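Local coordinates for uncharacterized protein (Bacteroides cellulosilyticus, PDB 5JVK), which belongs to glycoside hydrolase family 39 and probably hydrolyses O-glycosidic bonds in carbohydrates, at residues A[10-21]-A[85-96]; A[33-41]-A[52-61]. All coordinates share one frame; numbering follows the deposited sequence.

Interaction 1 (A[10-21]-A[85-96]); sequences KIQLNPVLVSTD and QTAVVNYAVVPE
V18, S19 and T20 form a short edge strand that runs parallel to A92, V93 and V94 of strand 83-94, at one margin of the mixed sheet in the N-terminal beta-sandwich. Four backbone bonds give the usual parallel ladder: L17 O takes A92 N, S19 N gives to A92 O (3.0 Å), S19 O takes V94 N, and D21 N gives to V94 O (2.8 Å). Before this ladder the chain belongs to the other sheet, and the axis of strand 11-13 comes no closer than 8.9 Å to that of 85-94, so side chains do the work there. L13 and V89 meet tip to tip, CD1 to CG1 at 3.8 Å. I11 and Q85 slide past each other in opposite directions, with I11 CD1 against the Q85 side chain. The Y91 ring marks the change of sheet. With CG swung opposite the backbone N (chi1 -166°), it lies oblique to the L17 backbone, CD1 3.4 Å from L17 O, and sets its OH against S19 CB at 3.3 Å. The L17 side chain crosses the ring obliquely, its CD2 nearest Y91 CD1, and a water joins Y91 OH (2.7 Å) to V16 O (3.0 Å). Replacing Y91 with alanine is likely to deprive that water of its hydroxyl partner and to open a gap beside L17 and S19. At the far end T20 crosses E96, while the D21 and E96 carboxylates, nearly perpendicular to each other, may repel mildly. K25 NZ hydrogen-bonds to S19 OG and D21 O. On the face carrying V18, T20, A92 and V94, the sheet packs against helices 118-127 and 403-415, which joins the sandwich to the barrel domain.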
# COMPACT_ATOMS: atom_id res chain seq x y z
N LYS A 10 27.97 1.50 23.02
CA LYS A 10 26.82 1.19 22.12
C LYS A 10 26.31 2.44 21.39
O LYS A 10 26.53 3.57 21.83
CB LYS A 10 25.66 0.56 22.90
CG LYS A 10 25.83 -0.93 23.17
CD LYS A 10 25.48 -1.76 21.94
CE LYS A 10 25.54 -3.25 22.26
NZ LYS A 10 25.02 -4.08 21.15
N ILE A 11 25.63 2.20 20.26
CA ILE A 11 24.95 3.23 19.49
C ILE A 11 23.46 2.93 19.54
O ILE A 11 23.01 1.92 19.00
CB ILE A 11 25.44 3.24 18.02
CG1 ILE A 11 26.94 3.56 17.95
CG2 ILE A 11 24.65 4.25 17.18
CD1 ILE A 11 27.60 3.18 16.64
N GLN A 12 22.69 3.80 20.20
CA GLN A 12 21.23 3.63 20.32
C GLN A 12 20.51 4.38 19.20
O GLN A 12 20.46 5.62 19.20
CB GLN A 12 20.73 4.12 21.68
CG GLN A 12 19.25 3.90 21.93
CD GLN A 12 18.82 4.30 23.33
OE1 GLN A 12 18.81 5.48 23.68
NE2 GLN A 12 18.45 3.31 24.14
N LEU A 13 19.96 3.63 18.24
CA LEU A 13 19.16 4.21 17.16
C LEU A 13 17.77 4.60 17.67
O LEU A 13 17.19 3.91 18.51
CB LEU A 13 19.00 3.22 16.01
CG LEU A 13 20.27 2.86 15.24
CD1 LEU A 13 20.01 1.66 14.34
CD2 LEU A 13 20.78 4.04 14.43
N ASN A 14 17.25 5.71 17.14
CA ASN A 14 15.85 6.07 17.33
C ASN A 14 15.02 4.93 16.74
O ASN A 14 15.25 4.54 15.59
CB ASN A 14 15.54 7.39 16.60
CG ASN A 14 14.17 7.96 16.94
OD1 ASN A 14 13.22 7.23 17.24
ND2 ASN A 14 14.06 9.28 16.88
N PRO A 15 14.09 4.35 17.53
CA PRO A 15 13.20 3.31 16.99
C PRO A 15 12.38 3.75 15.77
O PRO A 15 12.07 2.92 14.92
CB PRO A 15 12.27 2.99 18.16
CG PRO A 15 13.05 3.35 19.37
CD PRO A 15 13.87 4.54 18.97
N VAL A 16 12.03 5.03 15.72
CA VAL A 16 11.35 5.63 14.58
C VAL A 16 12.39 6.30 13.68
O VAL A 16 12.94 7.35 14.04
CB VAL A 16 10.29 6.65 15.05
CG1 VAL A 16 9.60 7.32 13.87
CG2 VAL A 16 9.28 5.98 15.97
N LEU A 17 12.67 5.70 12.52
CA LEU A 17 13.62 6.24 11.54
C LEU A 17 12.92 7.01 10.40
O LEU A 17 13.42 7.08 9.27
CB LEU A 17 14.50 5.11 10.98
CG LEU A 17 15.41 4.41 11.99
CD1 LEU A 17 15.93 3.08 11.46
CD2 LEU A 17 16.58 5.30 12.40
N VAL A 18 11.76 7.61 10.71
CA VAL A 18 10.99 8.43 9.78
C VAL A 18 10.58 9.70 10.51
O VAL A 18 10.18 9.63 11.68
CB VAL A 18 9.72 7.69 9.31
CG1 VAL A 18 8.87 8.58 8.41
CG2 VAL A 18 10.10 6.39 8.61
N SER A 19 10.65 10.84 9.84
CA SER A 19 10.27 12.12 10.44
C SER A 19 9.66 13.06 9.40
O SER A 19 10.22 13.23 8.31
CB SER A 19 11.50 12.76 11.10
OG SER A 19 11.18 13.98 11.75
N THR A 20 8.53 13.67 9.74
CA THR A 20 7.86 14.62 8.85
C THR A 20 8.57 15.98 8.85
O THR A 20 9.13 16.40 9.88
CB THR A 20 6.38 14.84 9.22
OG1 THR A 20 6.28 15.37 10.54
CG2 THR A 20 5.61 13.53 9.14
N ASP A 21 8.56 16.65 7.69
CA ASP A 21 9.05 18.03 7.54
C ASP A 21 10.57 18.17 7.68
O ASP A 21 11.25 17.26 8.15
CB ASP A 21 8.32 18.97 8.53
CG ASP A 21 8.18 20.41 8.02
OD1 ASP A 21 8.72 20.76 6.94
OD2 ASP A 21 7.52 21.21 8.72
N GLN A 85 32.81 1.57 17.24
CA GLN A 85 31.62 0.96 16.65
C GLN A 85 31.05 1.83 15.54
O GLN A 85 31.10 3.06 15.62
CB GLN A 85 30.56 0.75 17.74
CG GLN A 85 29.47 -0.27 17.39
CD GLN A 85 28.36 -0.34 18.42
OE1 GLN A 85 27.19 -0.09 18.11
NE2 GLN A 85 28.71 -0.68 19.66
N THR A 86 30.53 1.19 14.49
CA THR A 86 29.87 1.87 13.38
C THR A 86 28.49 1.28 13.13
O THR A 86 28.21 0.14 13.52
CB THR A 86 30.69 1.78 12.08
OG1 THR A 86 30.85 0.41 11.70
CG2 THR A 86 32.06 2.41 12.26
N ALA A 87 27.64 2.07 12.49
CA ALA A 87 26.30 1.63 12.10
C ALA A 87 25.86 2.36 10.83
O ALA A 87 26.23 3.52 10.61
CB ALA A 87 25.31 1.89 13.23
N VAL A 88 25.08 1.66 10.00
CA VAL A 88 24.50 2.23 8.78
C VAL A 88 23.03 1.81 8.68
O VAL A 88 22.72 0.62 8.65
CB VAL A 88 25.26 1.80 7.51
CG1 VAL A 88 24.65 2.47 6.27
CG2 VAL A 88 26.74 2.14 7.62
N VAL A 89 22.14 2.81 8.65
CA VAL A 89 20.71 2.61 8.38
C VAL A 89 20.21 3.72 7.47
O VAL A 89 20.95 4.66 7.16
CB VAL A 89 19.87 2.56 9.68
CG1 VAL A 89 20.22 1.33 10.51
CG2 VAL A 89 20.04 3.83 10.51
N ASN A 90 18.96 3.62 7.05
CA ASN A 90 18.31 4.68 6.26
C ASN A 90 17.38 5.51 7.14
O ASN A 90 16.90 5.04 8.18
CB ASN A 90 17.57 4.07 5.07
CG ASN A 90 18.51 3.47 4.05
OD1 ASN A 90 18.62 2.25 3.95
ND2 ASN A 90 19.20 4.32 3.30
N TYR A 91 17.13 6.74 6.70
CA TYR A 91 16.30 7.70 7.43
C TYR A 91 15.48 8.51 6.43
O TYR A 91 16.03 9.18 5.55
CB TYR A 91 17.19 8.62 8.27
CG TYR A 91 16.44 9.41 9.32
CD1 TYR A 91 16.05 8.83 10.52
CD2 TYR A 91 16.12 10.76 9.10
CE1 TYR A 91 15.36 9.56 11.48
CE2 TYR A 91 15.43 11.49 10.05
CZ TYR A 91 15.05 10.89 11.24
OH TYR A 91 14.37 11.62 12.19
N ALA A 92 14.16 8.45 6.57
CA ALA A 92 13.23 9.08 5.64
C ALA A 92 12.72 10.40 6.21
O ALA A 92 12.02 10.41 7.22
CB ALA A 92 12.07 8.14 5.34
N VAL A 93 13.10 11.51 5.57
CA VAL A 93 12.55 12.83 5.89
C VAL A 93 11.45 13.14 4.86
O VAL A 93 11.73 13.61 3.76
CB VAL A 93 13.65 13.92 5.89
CG1 VAL A 93 13.06 15.27 6.28
CG2 VAL A 93 14.77 13.53 6.85
N VAL A 94 10.20 12.87 5.25
CA VAL A 94 9.05 12.90 4.34
C VAL A 94 8.23 14.19 4.49
O VAL A 94 8.32 14.84 5.53
CB VAL A 94 8.13 11.67 4.53
CG1 VAL A 94 8.93 10.38 4.43
CG2 VAL A 94 7.35 11.73 5.85
N PRO A 95 7.43 14.55 3.47
CA PRO A 95 6.55 15.71 3.62
C PRO A 95 5.42 15.43 4.61
O PRO A 95 4.94 14.31 4.70
CB PRO A 95 5.99 15.92 2.21
CG PRO A 95 6.09 14.60 1.56
CD PRO A 95 7.33 13.98 2.11
N GLU A 96 5.02 16.46 5.35
CA GLU A 96 3.92 16.35 6.31
C GLU A 96 2.60 16.48 5.56
O GLU A 96 2.42 17.42 4.78
CB GLU A 96 4.05 17.44 7.38
CG GLU A 96 3.23 17.20 8.63
CD GLU A 96 3.44 18.27 9.69
OE1 GLU A 96 4.61 18.56 10.03
OE2 GLU A 96 2.43 18.82 10.18
O HOH W 1 12.83 10.32 13.98

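Interaction 2 (A[33-41]-A[52-61]); sequences EGNMRLTGK and SGVANAGKEL
L38 pairs with A55 and G40 with G53 in the beta hairpin of strands 37-44 and 50-55, and backbone bonds carry most of it. L38 N gives to A55 O at 2.8 Å in a nearly straight bond, 171° at the hydrogen; L38 O takes A55 N in return. G40 and G53 repeat the exchange, with G40 N to G53 O at 3.0 Å. The T39-V54 and K41-S52 pairs are non-hydrogen-bonded. N30 ND2 also gives to A55 O, so that carbonyl is gripped twice, and the same amide holds M36 O.

Among the apolar contacts, L61, past the type II turn N56-K59, is already in the facing sheet, so L38 to L61 is a sheet-to-sheet contact. The two side chains cross at about a right angle, L61 CD2 4.1 Å from L38 CG. L61 CD2 also lies 3.9 Å from G40 CA and leaves little room for a CB there. Nearer the turns, A57 CB packs on the backbone of the E33-M36 turn, at E33 CA and G34 N.

Among polar side chains, R37 and N56 lie alongside each other, NH2 2.7 Å from OD1.

The chemistry is thus two-sided: L38 and A55 face the sandwich interior, where L61 meets them from the facing sheet, while T39, K41, S52 and V54 occupy the outer face.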
# COMPACT_ATOMS: atom_id res chain seq x y z
N GLU A 33 31.35 6.23 26.80
CA GLU A 33 31.91 6.76 28.05
C GLU A 33 33.15 7.62 27.78
O GLU A 33 33.91 7.35 26.86
CB GLU A 33 32.27 5.61 29.00
CG GLU A 33 31.10 4.70 29.37
CD GLU A 33 31.52 3.48 30.18
OE1 GLU A 33 32.57 3.53 30.86
OE2 GLU A 33 30.79 2.47 30.14
N GLY A 34 33.33 8.67 28.59
CA GLY A 34 34.54 9.48 28.55
C GLY A 34 34.68 10.36 27.32
O GLY A 34 33.95 11.33 27.16
N ASN A 35 35.63 10.00 26.44
CA ASN A 35 35.98 10.78 25.25
C ASN A 35 35.43 10.19 23.93
O ASN A 35 35.86 10.59 22.84
CB ASN A 35 37.51 10.92 25.18
CG ASN A 35 37.98 11.98 24.19
OD1 ASN A 35 38.74 11.69 23.27
ND2 ASN A 35 37.50 13.21 24.36
N MET A 36 34.47 9.27 24.02
CA MET A 36 33.86 8.66 22.83
C MET A 36 32.87 9.63 22.19
O MET A 36 31.83 9.95 22.78
CB MET A 36 33.16 7.35 23.20
CG MET A 36 34.09 6.27 23.72
SD MET A 36 33.22 4.78 24.22
CE MET A 36 34.54 3.83 24.98
N ARG A 37 33.19 10.10 20.98
CA ARG A 37 32.32 10.98 20.19
C ARG A 37 31.54 10.17 19.16
O ARG A 37 32.12 9.31 18.49
CB ARG A 37 33.13 12.04 19.45
CG ARG A 37 33.76 13.12 20.33
CD ARG A 37 34.34 14.22 19.46
NE ARG A 37 35.23 15.12 20.20
CZ ARG A 37 34.84 16.11 21.02
NH1 ARG A 37 35.76 16.86 21.62
NH2 ARG A 37 33.55 16.35 21.24
N LEU A 38 30.24 10.45 19.02
CA LEU A 38 29.38 9.83 18.00
C LEU A 38 29.12 10.82 16.87
O LEU A 38 28.38 11.79 17.05
CB LEU A 38 28.06 9.37 18.63
CG LEU A 38 26.99 8.75 17.73
CD1 LEU A 38 27.53 7.57 16.94
CD2 LEU A 38 25.78 8.34 18.56
N THR A 39 29.74 10.58 15.71
CA THR A 39 29.54 11.40 14.52
C THR A 39 28.48 10.75 13.62
O THR A 39 28.49 9.53 13.43
CB THR A 39 30.86 11.57 13.73
OG1 THR A 39 31.87 12.09 14.59
CG2 THR A 39 30.68 12.54 12.55
N GLY A 40 27.59 11.58 13.07
CA GLY A 40 26.52 11.13 12.18
C GLY A 40 26.49 11.93 10.89
O GLY A 40 26.59 13.16 10.92
N LYS A 41 26.36 11.23 9.76
CA LYS A 41 26.22 11.84 8.44
C LYS A 41 24.93 11.34 7.79
O LYS A 41 24.74 10.14 7.65
CB LYS A 41 27.40 11.45 7.54
CG LYS A 41 28.70 12.18 7.85
CD LYS A 41 29.84 11.71 6.96
CE LYS A 41 29.76 12.29 5.55
NZ LYS A 41 30.62 11.56 4.59
N SER A 52 25.63 16.94 8.84
CA SER A 52 26.50 16.38 9.87
C SER A 52 26.14 16.85 11.27
O SER A 52 25.60 17.94 11.45
CB SER A 52 27.96 16.75 9.59
OG SER A 52 28.45 15.99 8.50
N GLY A 53 26.45 16.01 12.25
CA GLY A 53 26.25 16.33 13.66
C GLY A 53 27.11 15.46 14.55
O GLY A 53 27.50 14.36 14.16
N VAL A 54 27.41 15.96 15.75
CA VAL A 54 28.26 15.26 16.73
C VAL A 54 27.58 15.22 18.10
O VAL A 54 26.89 16.16 18.48
CB VAL A 54 29.65 15.93 16.85
CG1 VAL A 54 30.60 15.06 17.69
CG2 VAL A 54 30.25 16.20 15.48
N ALA A 55 27.80 14.13 18.83
CA ALA A 55 27.27 13.96 20.19
C ALA A 55 28.30 13.26 21.09
O ALA A 55 28.83 12.21 20.73
CB ALA A 55 25.98 13.16 20.17
N ASN A 56 28.57 13.86 22.25
CA ASN A 56 29.52 13.29 23.23
C ASN A 56 28.85 12.18 24.05
O ASN A 56 27.66 11.92 23.89
CB ASN A 56 30.04 14.39 24.16
CG ASN A 56 30.79 15.48 23.42
OD1 ASN A 56 31.42 15.23 22.39
ND2 ASN A 56 30.74 16.69 23.95
N ALA A 57 29.64 11.53 24.91
CA ALA A 57 29.17 10.43 25.75
C ALA A 57 27.92 10.79 26.55
O ALA A 57 27.92 11.78 27.29
CB ALA A 57 30.28 9.97 26.68
N GLY A 58 26.86 10.00 26.39
CA GLY A 58 25.58 10.23 27.05
C GLY A 58 24.63 11.20 26.37
O GLY A 58 23.48 11.33 26.79
N LYS A 59 25.08 11.88 25.30
CA LYS A 59 24.31 12.94 24.66
C LYS A 59 23.48 12.42 23.48
O LYS A 59 23.75 11.34 22.94
CB LYS A 59 25.24 14.06 24.15
CG LYS A 59 26.23 14.61 25.18
CD LYS A 59 25.53 15.29 26.34
CE LYS A 59 26.54 15.90 27.30
NZ LYS A 59 25.90 16.40 28.55
N GLU A 60 22.48 13.21 23.10
CA GLU A 60 21.62 12.91 21.95
C GLU A 60 22.26 13.46 20.67
O GLU A 60 22.71 14.61 20.65
CB GLU A 60 20.23 13.53 22.14
CG GLU A 60 19.42 12.94 23.28
CD GLU A 60 18.74 11.62 22.95
OE1 GLU A 60 19.02 11.03 21.88
OE2 GLU A 60 17.90 11.17 23.76
N LEU A 61 22.29 12.65 19.62
CA LEU A 61 22.75 13.09 18.30
C LEU A 61 21.59 13.71 17.52
O LEU A 61 20.63 13.01 17.18
CB LEU A 61 23.36 11.93 17.51
CG LEU A 61 23.79 12.20 16.06
CD1 LEU A 61 24.71 13.41 15.95
CD2 LEU A 61 24.45 10.96 15.47

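Interactions 1 and 2 belong to the same beta-sandwich, their centres about 15 Å apart. In the five-stranded sheet they lie at its two margins: 18-20 is the outermost strand on one side and 50-55 on the other, with 83-94, 69-78 and 37-44 between them. They touch directly across the interior, where I11 CG1 is 4.2 Å from L38 CD1, and L75 of strand 69-78 is shared, receiving I11 and L13 from interaction 1 and L38 and L61 from interaction 2. Interaction 1 borders the barrel domain through helices 118-127 and 403-415; interaction 2 sits further out, its centre about 37 Å from the centre of the chain against about 21 Å.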